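Local structure of glycoside Hydrolase (Bacteroides uniformis, 5TA0) at residues P195-V200 against D239-G244. The protein probably hydrolyses agarose-derived galactans as a glycoside hydrolase, and binds a neoagaro-oligosaccharide in a cleft of its barrel domain. Residues are numbered along the deposited sequence; the frame is centred on the assembly and turned at random.
Sequences PGFCEV and DMKVGG
C198 and V242 pair in parallel register, a compact example of neighbouring strands in an alpha/beta barrel. C198 N donates to K241 O (2.9 Å), C198 O accepts from G243 N, and V200 N donates to G243 O. In the modelled conformer, one of two, M240 has CG anti to the backbone N (chi1 -175°) and then bends twice, bringing CG to 3.4 Å from C198 SG and carrying CE round to P195 CG. Further along, V200 CG2 packs against V242 CG1 (3.6 Å). K241 instead runs extended beside F197, with its CD 3.9 Å from F197 CE1, and two waters join its N and NZ to the carbonyl oxygen of G196. Replacing F197 with alanine is likely to leave the K241 chain without its aromatic neighbour and to open a gap beside F277, whose ring meets F197 edge-to-face. E199 turns to the barrel interior, its carboxylate held by R83, T279 and S324. On the outer face helix 170-183 packs on C198 and helix 219-236 on V200 and V242, while strands 134-140 and 277-285 continue the parallel sheet beyond the pair.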
# COMPACT_ATOMS: atom_id res chain seq x y z
N PRO A 195 0.11 -7.18 -18.81
CA PRO A 195 0.19 -6.65 -17.44
C PRO A 195 1.59 -6.26 -17.04
O PRO A 195 2.57 -6.90 -17.47
CB PRO A 195 -0.34 -7.80 -16.57
CG PRO A 195 -0.39 -8.97 -17.41
CD PRO A 195 -0.30 -8.60 -18.84
N GLY A 196 1.70 -5.23 -16.21
CA GLY A 196 2.98 -4.92 -15.59
C GLY A 196 3.40 -5.88 -14.50
O GLY A 196 4.59 -6.06 -14.24
N PHE A 197 2.40 -6.50 -13.84
CA PHE A 197 2.64 -7.34 -12.67
C PHE A 197 1.60 -8.45 -12.64
O PHE A 197 0.42 -8.19 -12.87
CB PHE A 197 2.48 -6.53 -11.38
CG PHE A 197 3.40 -5.36 -11.28
CD1 PHE A 197 4.63 -5.46 -10.66
CD2 PHE A 197 3.04 -4.14 -11.84
CE1 PHE A 197 5.46 -4.35 -10.56
CE2 PHE A 197 3.90 -3.05 -11.79
CZ PHE A 197 5.10 -3.16 -11.14
N CYS A 198 2.04 -9.67 -12.35
CA CYS A 198 1.16 -10.82 -12.15
C CYS A 198 1.28 -11.32 -10.73
O CYS A 198 2.23 -12.02 -10.37
CB CYS A 198 1.46 -11.92 -13.16
SG CYS A 198 1.03 -11.48 -14.86
N GLU A 199 0.27 -11.01 -9.93
CA GLU A 199 0.14 -11.65 -8.64
C GLU A 199 -0.37 -13.06 -8.87
O GLU A 199 -1.14 -13.31 -9.79
CB GLU A 199 -0.85 -10.89 -7.75
CG GLU A 199 -0.49 -9.44 -7.42
CD GLU A 199 -1.61 -8.77 -6.62
OE1 GLU A 199 -2.75 -8.72 -7.12
OE2 GLU A 199 -1.33 -8.36 -5.45
N VAL A 200 0.05 -13.99 -8.02
CA VAL A 200 -0.36 -15.39 -8.20
C VAL A 200 -1.84 -15.58 -7.85
O VAL A 200 -2.64 -16.10 -8.65
CB VAL A 200 0.56 -16.33 -7.38
CG1 VAL A 200 0.01 -17.75 -7.33
CG2 VAL A 200 1.97 -16.31 -7.99
N ASP A 239 9.39 -12.56 -19.72
CA ASP A 239 9.70 -11.30 -19.04
C ASP A 239 8.69 -10.86 -17.95
O ASP A 239 8.88 -9.80 -17.36
CB ASP A 239 9.91 -10.21 -20.09
CG ASP A 239 11.11 -10.51 -21.00
OD1 ASP A 239 12.19 -10.92 -20.48
OD2 ASP A 239 10.95 -10.34 -22.22
N MET A 240 7.65 -11.64 -17.73
CA MET A 240 6.59 -11.21 -16.82
C MET A 240 7.19 -11.22 -15.37
O MET A 240 8.13 -12.00 -15.08
CB MET A 240 5.37 -12.13 -16.97
CG MET A 240 4.16 -11.71 -16.15
SD MET A 240 3.77 -9.99 -16.46
CE MET A 240 3.28 -10.12 -18.18
N LYS A 241 6.74 -10.28 -14.53
CA LYS A 241 7.02 -10.20 -13.09
C LYS A 241 5.90 -10.93 -12.35
O LYS A 241 4.71 -10.68 -12.63
CB LYS A 241 7.06 -8.74 -12.64
CG LYS A 241 8.21 -7.91 -13.16
CD LYS A 241 8.04 -6.49 -12.64
CE LYS A 241 9.08 -5.51 -13.18
NZ LYS A 241 8.78 -4.11 -12.75
N VAL A 242 6.28 -11.82 -11.44
CA VAL A 242 5.33 -12.60 -10.64
C VAL A 242 5.58 -12.33 -9.15
O VAL A 242 6.73 -12.21 -8.72
CB VAL A 242 5.47 -14.10 -10.96
CG1 VAL A 242 4.48 -14.94 -10.14
CG2 VAL A 242 5.25 -14.33 -12.45
N GLY A 243 4.49 -12.25 -8.37
CA GLY A 243 4.62 -11.96 -6.96
C GLY A 243 3.56 -12.64 -6.10
O GLY A 243 2.59 -13.22 -6.58
N GLY A 244 3.78 -12.52 -4.78
CA GLY A 244 2.89 -13.14 -3.80
C GLY A 244 3.21 -12.66 -2.40
O GLY A 244 4.13 -11.86 -2.22
O HOH W 1 6.50 -4.05 -14.53
O HOH W 2 6.36 -7.59 -15.90